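Local coordinates for AP endonuclease, family protein 2 (Mycobacterium smegmatis, PDB 5TNV) that binds a magnesium ion in a xylose isomerase-like TIM barrel and may act as an endonuclease or isomerase, at residues A[251-256]-A[279-284]; A[30-35]-A[298-303]; A[23-28]-A[320-325]. All blocks are in the same frame, centred on the assembly; numbering follows the deposited sequence. Where two conformers were deposited one is given.

Interaction 1 of 3, residues A[251-256]-A[279-284]; sequences WHIKNY and VNYRQI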
ATOM      1  N   TRP A 251       9.792   1.692  21.561  1.00  4.12           N
ATOM      2  CA  TRP A 251       9.283   2.286  20.317  1.00  3.86           C
ATOM      3  C   TRP A 251       8.100   1.466  19.761  1.00  3.47           C
ATOM      4  O   TRP A 251       8.295   0.431  19.163  1.00  4.14           O
ATOM      5  CB  TRP A 251      10.430   2.372  19.317  1.00  4.14           C
ATOM      6  CG  TRP A 251      10.216   3.328  18.168  1.00  3.73           C
ATOM      7  CD1 TRP A 251       9.114   4.059  17.787  1.00  4.10           C
ATOM      8  CD2 TRP A 251      11.257   3.661  17.222  1.00  3.94           C
ATOM      9  NE1 TRP A 251       9.415   4.799  16.667  1.00  4.04           N
ATOM     10  CE2 TRP A 251      10.712   4.580  16.306  1.00  3.91           C
ATOM     11  CE3 TRP A 251      12.562   3.245  17.107  1.00  4.25           C
ATOM     12  CZ2 TRP A 251      11.487   5.089  15.267  1.00  4.31           C
ATOM     13  CZ3 TRP A 251      13.353   3.744  16.065  1.00  5.13           C
ATOM     14  CH2 TRP A 251      12.796   4.657  15.157  1.00  5.05           C
ATOM     15  N   HIS A 252       6.899   2.016  19.932  1.00  3.80           N
ATOM     16  CA  HIS A 252       5.723   1.636  19.145  1.00  3.80           C
ATOM     17  C   HIS A 252       5.930   2.255  17.753  1.00  3.50           C
ATOM     18  O   HIS A 252       6.030   3.482  17.647  1.00  3.68           O
ATOM     19  CB  HIS A 252       4.436   2.178  19.733  1.00  3.73           C
ATOM     20  CG  HIS A 252       3.890   1.512  20.934  1.00  3.85           C
ATOM     21  ND1 HIS A 252       2.635   1.833  21.397  1.00  4.37           N
ATOM     22  CD2 HIS A 252       4.455   0.574  21.752  1.00  4.11           C
ATOM     23  CE1 HIS A 252       2.465   1.067  22.462  1.00  5.21           C
ATOM     24  NE2 HIS A 252       3.499   0.294  22.718  1.00  4.55           N
ATOM     25  N   ILE A 253       5.991   1.415  16.749  1.00  3.46           N
ATOM     26  CA  ILE A 253       6.472   1.867  15.425  1.00  3.95           C
ATOM     27  C   ILE A 253       5.420   1.498  14.374  1.00  3.93           C
ATOM     28  O   ILE A 253       5.210   0.325  14.082  1.00  5.28           O
ATOM     29  CB  ILE A 253       7.879   1.297  15.165  1.00  4.16           C
ATOM     30  CG1 ILE A 253       8.450   1.837  13.844  1.00  4.92           C
ATOM     31  CG2 ILE A 253       7.964  -0.212  15.239  1.00  4.56           C
ATOM     32  CD1 ILE A 253       9.943   1.601  13.669  1.00  5.50           C
ATOM     33  N   LYS A 254       4.804   2.526  13.803  1.00  3.52           N
ATOM     34  CA  LYS A 254       3.748   2.354  12.792  1.00  3.37           C
ATOM     35  C   LYS A 254       3.795   3.540  11.841  1.00  3.24           C
ATOM     36  O   LYS A 254       4.364   4.599  12.128  1.00  3.69           O
ATOM     37  CB  LYS A 254       2.367   2.169  13.421  1.00  3.53           C
ATOM     38  CG  LYS A 254       1.849   3.322  14.241  1.00  3.85           C
ATOM     39  CD  LYS A 254       0.392   3.126  14.646  1.00  4.09           C
ATOM     40  CE  LYS A 254      -0.161   4.177  15.613  1.00  4.01           C
ATOM     41  NZ  LYS A 254       0.416   4.016  16.969  1.00  4.44           N
ATOM     42  N   ASN A 255       3.103   3.377  10.695  1.00  3.18           N
ATOM     43  CA  ASN A 255       3.119   4.388   9.658  1.00  3.22           C
ATOM     44  C   ASN A 255       1.716   4.612   9.064  1.00  3.00           C
ATOM     45  O   ASN A 255       0.812   3.780   9.180  1.00  3.16           O
ATOM     46  CB  ASN A 255       4.126   4.042   8.554  1.00  3.37           C
ATOM     47  CG  ASN A 255       4.836   5.205   7.898  1.00  3.36           C
ATOM     48  OD1 ASN A 255       4.484   6.385   8.147  1.00  3.62           O
ATOM     49  ND2 ASN A 255       5.820   4.924   7.085  1.00  3.55           N
ATOM     50  N   TYR A 256       1.598   5.739   8.390  1.00  3.12           N
ATOM     51  CA  TYR A 256       0.391   6.194   7.721  1.00  2.96           C
ATOM     52  C   TYR A 256       0.784   6.933   6.463  1.00  2.95           C
ATOM     53  O   TYR A 256       1.784   7.675   6.510  1.00  3.62           O
ATOM     54  CB  TYR A 256      -0.414   7.196   8.563  1.00  3.19           C
ATOM     55  CG  TYR A 256      -0.943   6.619   9.832  1.00  3.17           C
ATOM     56  CD1 TYR A 256      -0.171   6.491  10.978  1.00  3.45           C
ATOM     57  CD2 TYR A 256      -2.272   6.175   9.915  1.00  3.65           C
ATOM     58  CE1 TYR A 256      -0.656   5.951  12.135  1.00  3.47           C
ATOM     59  CE2 TYR A 256      -2.789   5.634  11.078  1.00  3.50           C
ATOM     60  CZ  TYR A 256      -1.969   5.507  12.215  1.00  3.53           C
ATOM     61  OH  TYR A 256      -2.429   5.005  13.399  1.00  3.71           O
ATOM     62  N   VAL A 279       6.375   8.498   6.866  1.00  4.06           N
ATOM     63  CA  VAL A 279       7.673   8.441   7.527  1.00  4.02           C
ATOM     64  C   VAL A 279       8.611   7.560   6.709  1.00  3.82           C
ATOM     65  O   VAL A 279       8.158   6.514   6.205  1.00  4.35           O
ATOM     66  CB  VAL A 279       7.532   7.853   8.942  1.00  4.01           C
ATOM     67  CG1 VAL A 279       8.905   7.870   9.663  1.00  4.83           C
ATOM     68  CG2 VAL A 279       6.496   8.578   9.778  1.00  4.60           C
ATOM     69  N   ASN A 280       9.879   7.946   6.592  1.00  3.90           N
ATOM     70  CA  ASN A 280      10.922   7.087   6.042  1.00  3.91           C
ATOM     71  C   ASN A 280      11.575   6.341   7.193  1.00  3.70           C
ATOM     72  O   ASN A 280      12.510   6.853   7.828  1.00  4.26           O
ATOM     73  CB  ASN A 280      11.937   7.881   5.242  1.00  4.12           C
ATOM     74  CG  ASN A 280      12.944   6.946   4.575  1.00  4.48           C
ATOM     75  OD1 ASN A 280      13.169   5.808   5.000  1.00  4.55           O
ATOM     76  ND2 ASN A 280      13.619   7.432   3.523  1.00  5.84           N
ATOM     77  N   TYR A 281      11.064   5.145   7.515  1.00  4.20           N
ATOM     78  CA  TYR A 281      11.599   4.438   8.674  1.00  4.13           C
ATOM     79  C   TYR A 281      12.961   3.814   8.410  1.00  4.15           C
ATOM     80  O   TYR A 281      13.634   3.422   9.403  1.00  4.39           O
ATOM     81  CB  TYR A 281      10.595   3.407   9.193  1.00  4.51           C
ATOM     82  CG  TYR A 281       9.554   4.034  10.117  1.00  3.93           C
ATOM     83  CD1 TYR A 281       9.924   4.464  11.393  1.00  4.24           C
ATOM     84  CD2 TYR A 281       8.242   4.202   9.747  1.00  3.89           C
ATOM     85  CE1 TYR A 281       9.017   5.016  12.254  1.00  4.37           C
ATOM     86  CE2 TYR A 281       7.304   4.765  10.608  1.00  4.04           C
ATOM     87  CZ  TYR A 281       7.698   5.167  11.860  1.00  3.83           C
ATOM     88  OH  TYR A 281       6.809   5.725  12.767  1.00  4.30           O
ATOM     89  N   ARG A 282      13.413   3.687   7.157  1.00  4.31           N
ATOM     90  CA  ARG A 282      14.804   3.267   6.928  1.00  4.71           C
ATOM     91  C   ARG A 282      15.731   4.346   7.483  1.00  4.93           C
ATOM     92  O   ARG A 282      16.653   4.098   8.250  1.00  5.56           O
ATOM     93  CB  ARG A 282      15.017   2.967   5.446  1.00  4.54           C
ATOM     94  CG  ARG A 282      16.401   2.406   5.133  1.00  4.75           C
ATOM     95  CD  ARG A 282      16.568   2.108   3.615  1.00  4.79           C
ATOM     96  NE  ARG A 282      15.492   1.261   3.172  1.00  4.60           N
ATOM     97  CZ  ARG A 282      15.374  -0.026   3.407  1.00  4.58           C
ATOM     98  NH1 ARG A 282      16.396  -0.740   3.833  1.00  5.26           N
ATOM     99  NH2 ARG A 282      14.222  -0.601   3.166  1.00  5.81           N
ATOM    100  N   GLN A 283      15.484   5.602   7.075  1.00  5.08           N
ATOM    101  CA  GLN A 283      16.260   6.724   7.577  1.00  5.39           C
ATOM    102  C   GLN A 283      16.081   6.874   9.079  1.00  4.90           C
ATOM    103  O   GLN A 283      17.051   7.127   9.809  1.00  5.58           O
ATOM    104  CB  GLN A 283      15.865   7.995   6.868  1.00  6.65           C
ATOM    105  CG  GLN A 283      16.278   8.123   5.437  1.00 13.05           C
ATOM    106  CD  GLN A 283      15.713   9.377   4.748  1.00 13.89           C
ATOM    107  OE1 GLN A 283      14.873  10.121   5.327  1.00 18.23           O
ATOM    108  NE2 GLN A 283      16.139   9.620   3.543  1.00 18.29           N
ATOM    109  N   ILE A 284      14.856   6.768   9.576  1.00  4.85           N
ATOM    110  CA  ILE A 284      14.598   7.062  10.996  1.00  4.82           C
ATOM    111  C   ILE A 284      15.130   5.948  11.910  1.00  4.63           C
ATOM    112  O   ILE A 284      15.679   6.276  12.976  1.00  5.17           O
ATOM    113  CB  ILE A 284      13.108   7.408  11.204  1.00  5.48           C
ATOM    114  CG1 ILE A 284      12.741   8.706  10.483  1.00  6.99           C
ATOM    115  CG2 ILE A 284      12.748   7.412  12.674  1.00  6.89           C
ATOM    116  CD1 ILE A 284      13.505   9.906  10.863  1.00 11.41           C
TER

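Interaction 2 of 3, residues A[30-35]-A[298-303]; sequences AANMLG and CCEHYG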
ATOM      1  N   ALA A  30       8.273  -6.897  18.884  1.00  5.08           N
ATOM      2  CA  ALA A  30       7.090  -7.558  19.423  1.00  5.14           C
ATOM      3  C   ALA A  30       5.822  -7.283  18.655  1.00  4.95           C
ATOM      4  O   ALA A  30       5.600  -6.167  18.184  1.00  8.24           O
ATOM      5  CB  ALA A  30       6.853  -7.085  20.848  1.00  5.94           C
ATOM      6  N   ALA A  31       4.964  -8.294  18.539  1.00  4.28           N
ATOM      7  CA  ALA A  31       3.594  -8.094  18.078  1.00  4.07           C
ATOM      8  C   ALA A  31       2.741  -7.538  19.198  1.00  3.92           C
ATOM      9  O   ALA A  31       2.581  -8.198  20.257  1.00  4.70           O
ATOM     10  CB  ALA A  31       2.976  -9.379  17.579  1.00  4.67           C
ATOM     11  N   ASN A  32       2.148  -6.383  19.028  1.00  4.33           N
ATOM     12  CA  ASN A  32       1.189  -5.847  20.003  1.00  4.68           C
ATOM     13  C   ASN A  32      -0.097  -6.633  19.916  1.00  5.66           C
ATOM     14  O   ASN A  32      -0.605  -6.789  18.816  1.00  7.87           O
ATOM     15  CB  ASN A  32       0.955  -4.368  19.680  1.00  5.87           C
ATOM     16  CG  ASN A  32       0.157  -3.601  20.687  1.00  6.01           C
ATOM     17  OD1 ASN A  32      -1.030  -3.916  20.826  1.00  6.72           O
ATOM     18  ND2 ASN A  32       0.717  -2.630  21.371  1.00  8.14           N
ATOM     19  N   MET A  33      -0.636  -7.134  21.046  1.00  4.62           N
ATOM     20  CA  MET A  33      -1.816  -7.998  21.056  1.00  4.67           C
ATOM     21  C   MET A  33      -3.152  -7.252  21.155  1.00  4.77           C
ATOM     22  O   MET A  33      -4.190  -7.904  21.206  1.00  5.40           O
ATOM     23  CB  MET A  33      -1.703  -8.995  22.222  1.00  4.82           C
ATOM     24  CG  MET A  33      -0.491  -9.916  22.093  1.00  5.29           C
ATOM     25  SD  MET A  33      -0.543 -11.059  20.690  1.00  5.40           S
ATOM     26  CE  MET A  33      -1.712 -12.274  21.310  1.00  6.89           C
ATOM     27  N   LEU A  34      -3.151  -5.920  21.133  1.00  5.53           N
ATOM     28  CA  LEU A  34      -4.409  -5.202  21.396  1.00  6.61           C
ATOM     29  C   LEU A  34      -5.442  -5.547  20.303  1.00  5.49           C
ATOM     30  O   LEU A  34      -6.659  -5.526  20.625  1.00  5.82           O
ATOM     31  CB  LEU A  34      -4.198  -3.746  21.596  1.00 10.50           C
ATOM     32  CG  LEU A  34      -3.993  -2.792  20.563  1.00 15.62           C
ATOM     33  CD1 LEU A  34      -5.283  -2.363  19.868  1.00 14.96           C
ATOM     34  CD2 LEU A  34      -3.512  -1.491  21.218  1.00 20.60           C
ATOM     35  N   GLY A  35      -5.054  -5.867  19.075  1.00  5.68           N
ATOM     36  CA  GLY A  35      -6.011  -6.167  18.062  1.00  6.39           C
ATOM     37  C   GLY A  35      -6.854  -7.375  18.330  1.00  6.02           C
ATOM     38  O   GLY A  35      -7.932  -7.523  17.702  1.00  7.75           O
ATOM     39  N   CYS A 298       8.033  -2.438  19.192  1.00  3.88           N
ATOM     40  CA  CYS A 298       6.709  -3.020  19.278  1.00  4.15           C
ATOM     41  C   CYS A 298       5.904  -2.581  18.040  1.00  3.68           C
ATOM     42  O   CYS A 298       5.715  -1.381  17.806  1.00  4.29           O
ATOM     43  CB  CYS A 298       6.008  -2.565  20.562  1.00  5.14           C
ATOM     44  SG  CYS A 298       4.376  -3.256  20.769  1.00  7.45           S
ATOM     45  N   CYS A 299       5.519  -3.576  17.253  1.00  3.93           N
ATOM     46  CA  CYS A 299       4.706  -3.343  16.068  1.00  4.21           C
ATOM     47  C   CYS A 299       3.227  -3.276  16.513  1.00  4.74           C
ATOM     48  O   CYS A 299       2.673  -4.278  16.973  1.00  6.18           O
ATOM     49  CB  CYS A 299       4.905  -4.448  15.039  1.00  4.41           C
ATOM     50  SG  CYS A 299       6.556  -4.535  14.387  1.00  7.25           S
ATOM     51  N   GLU A 300       2.633  -2.119  16.341  1.00  6.49           N
ATOM     52  CA  GLU A 300       1.248  -1.740  16.540  0.50  7.92           C
ATOM     53  C   GLU A 300       0.660  -1.362  15.180  1.00  5.37           C
ATOM     54  O   GLU A 300       1.388  -0.794  14.411  1.00  7.27           O
ATOM     55  CB  GLU A 300       1.036  -0.547  17.515  0.50 12.17           C
ATOM     56  CG  GLU A 300      -0.256  -0.603  18.336  0.50 12.51           C
ATOM     57  CD  GLU A 300      -1.328   0.374  17.901  0.50  9.76           C
ATOM     58  OE1 GLU A 300      -1.086   1.592  17.628  0.50 12.87           O
ATOM     59  OE2 GLU A 300      -2.527  -0.110  17.935  0.50  9.42           O
ATOM     60  N   HIS A 301      -0.623  -1.523  14.950  1.00  4.93           N
ATOM     61  CA  HIS A 301      -1.244  -1.029  13.701  1.00  4.04           C
ATOM     62  C   HIS A 301      -2.728  -1.018  13.897  1.00  4.71           C
ATOM     63  O   HIS A 301      -3.377  -2.051  13.531  1.00  9.24           O
ATOM     64  CB  HIS A 301      -0.850  -1.920  12.554  1.00  3.99           C
ATOM     65  CG  HIS A 301      -1.171  -1.390  11.198  1.00  3.96           C
ATOM     66  ND1 HIS A 301      -0.391  -0.470  10.529  1.00  3.97           N
ATOM     67  CD2 HIS A 301      -2.214  -1.690  10.362  1.00  4.35           C
ATOM     68  CE1 HIS A 301      -0.927  -0.249   9.373  1.00  4.03           C
ATOM     69  NE2 HIS A 301      -2.045  -0.977   9.219  1.00  4.19           N
ATOM     70  N   TYR A 302      -3.298   0.056  14.294  1.00  4.82           N
ATOM     71  CA  TYR A 302      -4.757   0.181  14.471  1.00  4.60           C
ATOM     72  C   TYR A 302      -5.429   0.151  13.108  1.00  4.03           C
ATOM     73  O   TYR A 302      -5.054   0.874  12.191  1.00  5.29           O
ATOM     74  CB  TYR A 302      -5.070   1.453  15.222  1.00  5.26           C
ATOM     75  CG  TYR A 302      -6.548   1.550  15.542  1.00  4.89           C
ATOM     76  CD1 TYR A 302      -7.444   2.158  14.658  1.00  5.21           C
ATOM     77  CD2 TYR A 302      -7.090   1.049  16.718  1.00  6.23           C
ATOM     78  CE1 TYR A 302      -8.778   2.259  14.926  1.00  6.41           C
ATOM     79  CE2 TYR A 302      -8.451   1.152  16.997  1.00  6.82           C
ATOM     80  CZ  TYR A 302      -9.300   1.748  16.097  1.00  5.89           C
ATOM     81  OH  TYR A 302     -10.633   1.871  16.338  1.00  8.50           O
ATOM     82  N   GLY A 303      -6.477  -0.629  12.994  1.00  4.21           N
ATOM     83  CA  GLY A 303      -7.254  -0.713  11.774  1.00  4.63           C
ATOM     84  C   GLY A 303      -6.628  -1.636  10.757  1.00  3.85           C
ATOM     85  O   GLY A 303      -5.564  -2.211  10.928  1.00  4.25           O
TER

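Interaction 3 of 3, residues A[23-28]-A[320-325]; sequences SAHTWP and VLTSAL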
ATOM      1  N   SER A  23      21.840  -7.786  18.631  1.00 13.53           N
ATOM      2  CA  SER A  23      22.188  -7.938  17.206  1.00 14.77           C
ATOM      3  C   SER A  23      20.907  -7.803  16.388  1.00 11.69           C
ATOM      4  O   SER A  23      19.839  -7.862  16.999  1.00 10.99           O
ATOM      5  CB  SER A  23      22.808  -9.302  16.982  1.00 18.01           C
ATOM      6  OG  SER A  23      21.859 -10.354  16.932  1.00 16.69           O
ATOM      7  N   ALA A  24      20.973  -7.690  15.078  1.00 11.75           N
ATOM      8  CA  ALA A  24      19.722  -7.621  14.320  1.00 11.56           C
ATOM      9  C   ALA A  24      18.781  -8.827  14.602  1.00 10.81           C
ATOM     10  O   ALA A  24      17.565  -8.607  14.782  1.00 11.69           O
ATOM     11  CB  ALA A  24      19.975  -7.502  12.830  1.00 13.37           C
ATOM     12  N   HIS A  25      19.303 -10.032  14.653  1.00 13.37           N
ATOM     13  CA  HIS A  25      18.428 -11.229  14.772  1.00 17.11           C
ATOM     14  C   HIS A  25      17.933 -11.509  16.164  1.00 12.86           C
ATOM     15  O   HIS A  25      17.063 -12.338  16.412  1.00 18.97           O
ATOM     16  CB  HIS A  25      19.245 -12.398  14.148  1.00 25.88           C
ATOM     17  CG  HIS A  25      19.083 -12.002  12.669  1.00 36.42           C
ATOM     18  ND1 HIS A  25      19.757 -10.910  12.117  1.00 46.55           N
ATOM     19  CD2 HIS A  25      18.300 -12.461  11.663  1.00 38.96           C
ATOM     20  CE1 HIS A  25      19.438 -10.736  10.842  1.00 46.42           C
ATOM     21  NE2 HIS A  25      18.556 -11.685  10.543  1.00 44.52           N
ATOM     22  N   THR A  26      18.452 -10.804  17.155  1.00 10.70           N
ATOM     23  CA  THR A  26      17.946 -10.970  18.514  1.00 10.55           C
ATOM     24  C   THR A  26      17.249  -9.714  18.996  1.00  8.39           C
ATOM     25  O   THR A  26      16.761  -9.707  20.130  1.00 10.71           O
ATOM     26  CB  THR A  26      19.055 -11.358  19.499  1.00 13.71           C
ATOM     27  OG1 THR A  26      20.090 -10.349  19.420  1.00 14.11           O
ATOM     28  CG2 THR A  26      19.564 -12.743  19.141  1.00 18.13           C
ATOM     29  N   TRP A  27      17.234  -8.616  18.235  1.00  6.48           N
ATOM     30  CA  TRP A  27      16.597  -7.398  18.708  1.00  5.74           C
ATOM     31  C   TRP A  27      15.106  -7.659  18.858  1.00  5.38           C
ATOM     32  O   TRP A  27      14.460  -8.029  17.875  1.00  6.58           O
ATOM     33  CB  TRP A  27      16.853  -6.260  17.708  1.00  5.55           C
ATOM     34  CG  TRP A  27      16.672  -4.895  18.294  1.00  5.28           C
ATOM     35  CD1 TRP A  27      15.618  -4.423  19.014  1.00  5.33           C
ATOM     36  CD2 TRP A  27      17.620  -3.809  18.229  1.00  5.47           C
ATOM     37  NE1 TRP A  27      15.838  -3.138  19.408  1.00  5.49           N
ATOM     38  CE2 TRP A  27      17.072  -2.724  18.924  1.00  5.42           C
ATOM     39  CE3 TRP A  27      18.898  -3.665  17.649  1.00  6.04           C
ATOM     40  CZ2 TRP A  27      17.735  -1.521  19.038  1.00  6.53           C
ATOM     41  CZ3 TRP A  27      19.556  -2.468  17.765  1.00  7.61           C
ATOM     42  CH2 TRP A  27      18.955  -1.407  18.470  1.00  7.47           C
ATOM     43  N   PRO A  28      14.500  -7.497  20.025  1.00  6.20           N
ATOM     44  CA  PRO A  28      13.077  -7.834  20.140  1.00  6.05           C
ATOM     45  C   PRO A  28      12.185  -6.914  19.305  1.00  5.25           C
ATOM     46  O   PRO A  28      12.292  -5.708  19.430  1.00  5.80           O
ATOM     47  CB  PRO A  28      12.803  -7.746  21.651  1.00  7.57           C
ATOM     48  CG  PRO A  28      14.130  -7.997  22.272  1.00  8.59           C
ATOM     49  CD  PRO A  28      15.047  -7.199  21.364  1.00  6.73           C
ATOM     50  N   VAL A 320      16.161  -3.699   7.866  1.00  4.52           N
ATOM     51  CA  VAL A 320      16.787  -2.411   8.095  1.00  4.93           C
ATOM     52  C   VAL A 320      17.916  -2.577   9.130  1.00  4.84           C
ATOM     53  O   VAL A 320      19.028  -2.076   8.934  1.00  5.14           O
ATOM     54  CB  VAL A 320      15.752  -1.349   8.530  1.00  4.92           C
ATOM     55  CG1 VAL A 320      16.429  -0.058   8.990  1.00  5.85           C
ATOM     56  CG2 VAL A 320      14.775  -1.033   7.394  1.00  5.25           C
ATOM     57  N   LEU A 321      17.613  -3.253  10.222  1.00  4.91           N
ATOM     58  CA  LEU A 321      18.595  -3.482  11.294  1.00  5.32           C
ATOM     59  C   LEU A 321      19.755  -4.307  10.795  1.00  5.59           C
ATOM     60  O   LEU A 321      20.916  -4.033  11.124  1.00  6.39           O
ATOM     61  CB  LEU A 321      17.968  -4.193  12.502  1.00  5.58           C
ATOM     62  CG  LEU A 321      16.944  -3.412  13.312  1.00  5.31           C
ATOM     63  CD1 LEU A 321      16.358  -4.294  14.397  1.00  6.66           C
ATOM     64  CD2 LEU A 321      17.523  -2.124  13.934  1.00  6.61           C
ATOM     65  N   THR A 322      19.460  -5.337  10.007  1.00  5.63           N
ATOM     66  CA  THR A 322      20.536  -6.229   9.524  1.00  6.22           C
ATOM     67  C   THR A 322      21.540  -5.404   8.725  1.00  5.92           C
ATOM     68  O   THR A 322      22.759  -5.496   8.933  1.00  7.26           O
ATOM     69  CB  THR A 322      19.981  -7.365   8.693  1.00  6.59           C
ATOM     70  OG1 THR A 322      19.152  -8.199   9.523  1.00  7.61           O
ATOM     71  CG2 THR A 322      21.061  -8.235   8.049  1.00  7.83           C
ATOM     72  N   SER A 323      21.051  -4.591   7.805  1.00  5.38           N
ATOM     73  CA  SER A 323      21.926  -3.738   7.015  1.00  5.66           C
ATOM     74  C   SER A 323      22.703  -2.727   7.886  1.00  6.04           C
ATOM     75  O   SER A 323      23.892  -2.529   7.715  1.00  7.86           O
ATOM     76  CB  SER A 323      21.122  -3.021   5.939  1.00  5.57           C
ATOM     77  OG  SER A 323      21.951  -2.096   5.255  1.00  6.62           O
ATOM     78  N   ALA A 324      22.018  -2.081   8.829  1.00  5.74           N
ATOM     79  CA  ALA A 324      22.612  -1.012   9.620  1.00  6.73           C
ATOM     80  C   ALA A 324      23.646  -1.536  10.597  1.00  7.58           C
ATOM     81  O   ALA A 324      24.569  -0.794  10.958  1.00 11.53           O
ATOM     82  CB  ALA A 324      21.541  -0.275  10.411  1.00  7.73           C
ATOM     83  N   LEU A 325      23.518  -2.795  11.029  1.00  7.71           N
ATOM     84  CA  LEU A 325      24.390  -3.365  12.035  1.00  9.43           C
ATOM     85  C   LEU A 325      25.453  -4.274  11.480  1.00 10.56           C
ATOM     86  O   LEU A 325      26.313  -4.721  12.216  1.00 14.20           O
ATOM     87  CB  LEU A 325      23.524  -4.144  13.089  1.00  8.55           C
ATOM     88  CG  LEU A 325      22.551  -3.285  13.913  1.00 10.20           C
ATOM     89  CD1 LEU A 325      21.691  -4.215  14.780  1.00 13.20           C
ATOM     90  CD2 LEU A 325      23.298  -2.252  14.750  1.00 15.74           C
TER

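Interaction 1 of 3, residues A[251-256]-A[279-284]
The Y281 ring leaves its backbone beside the N and roughly opposite the carbonyl carbon (chi1 -83°), which swings the phenol from the first turn of its helix toward strand 251-261, while I253, its CG1 anti to the backbone N (chi1 -176°), runs past the ring in the opposite direction. I253 CG1 lies over one face of the Y281 ring, 4.0 Å from its centroid, a CH-pi contact. On the opposite face V279 CG1 sits 3.5 Å above the plane, so the phenol is held between two aliphatic groups. Its hydroxyl donates to the backbone: Y281 OH to K254 O is 2.8 Å, reached from 31° outside the carbonyl plane, and Y241 bonds to the same hydroxyl.

N255 turns its amide nearly perpendicular to the phenol ring and pairs with both backbone polar atoms of V279. V279 N meets N255 OD1 at 3.1 Å, in the carbonyl plane on a lone pair; N255 ND2 returns a bond to V279 O at 3.0 Å. ND2 also donates to L274 O, which helps fix the amide's rotation. Nearer the strand start, I284 CG2 touches the edge of the W251 indole, 3.7 Å from CZ2. N280 caps the helix, its OD1 accepting from Q283 N.

The contact packs the start of helix 281-290 on strand 251-261 of the TIM barrel, the strand that supplies the magnesium ligand H252; K254 NZ forms a salt bridge with D223, another ligand. Helix 237-244 packs on V279 and I284, helix 306-325 on I253 and Y281, and strand 297-299 bonds to W251 and I253.

Interaction 2 of 3, residues A[30-35]-A[298-303]
A30 and A31 pair in parallel with C298 and C299, and the tight part of the contact is this backbone ladder. C299 N donates to A30 O at 2.8 Å, nearly along the C=O axis, and N32 N donates to C299 O at 3.0 Å. Beside the first bond, C298 CA makes a CA-H...O contact of 3.5 Å with A30 O. N32 CB packs 3.8 Å from C298 SG, and a chi1 of -172°, which extends the amide away from the N32 nitrogen, leaves ND2 also 3.8 Å from C298 SG.

The pairing joins strand 29-32 to strand 297-299, the first and last parallel strands of the TIM barrel, and so closes it. Beyond N32 the chains diverge. N32 OD1 accepts from L34 N at 2.9 Å, an Asx turn that bends the 30-35 segment away into a 3-10 turn. The side chain of E300, whose carboxylate pairs with K254 close to the bound magnesium, was deposited in two conformers; in one of them it lies alongside N32, pointing the same way. On the looser side L34, partly exposed, only brushes the carboxylate of that conformer, with CD2 3.7 Å from E300 OE2, a tentative contact.

Interaction 3 of 3, residues A[23-28]-A[320-325]
The W27 indole takes L321 CD2 against one face, 4.2 Å above the plane and offset toward the rim, while L325 CD1 meets its edge near the ring plane, 4.0 Å from W27 CE3. Both leucines cross the indole at about a right angle. L321 also leans its other methyl on the root of the side chain, with CD1 3.9 Å from W27 CB. The indole NH faces elsewhere and is satisfied by G295 O, while F297 and Y22 meet the ring with planes inclined at about 45°; L289 of helix 281-290 touches it as well.

This contact sets the N-terminal lead-in to strand 29-32 against the last turns of helix 306-325, the C-terminal helix of the TIM barrel, so the two ends of the chain meet at the same end of the fold. A24 is the close point of the backbones, its CA 5.1 Å from T322 CA. The small methyl fits against the helix between neighbouring side chains: A24 CB is 3.9 Å from L321 CB and 3.5 Å from T322 OG1. The T322 hydroxyl, placed beside its own backbone N by a chi1 of -65°, bonds to L318 O one turn back. L325 CD1 comes close to the backbone of A24, 3.6 Å from A24 N. Around this apolar patch the contact opens to solvent at S23, H25 and L325.

How the interactions relate
Interactions 1 and 2 are buried and meet beside the metal site, whereas interaction 3 is partly exposed and far from it. The first two share a sheet, in which strand 251-261 neighbours strand 297-299, and H252 of interaction 1 packs on C298 of interaction 2. Their chemistry differs: interaction 2 is mainly a strand-to-strand backbone ladder, interaction 1 joins side chains to backbone atoms and lays aliphatic groups over a phenol ring, and interaction 3 rests on apolar packing with no hydrogen bond found across it. Segment 23-28 leads into 30-35, and helix 306-325 follows strand 297-299, so interaction 3 joins outward extensions of interaction 2; R282 touches V320 between interactions 1 and 3.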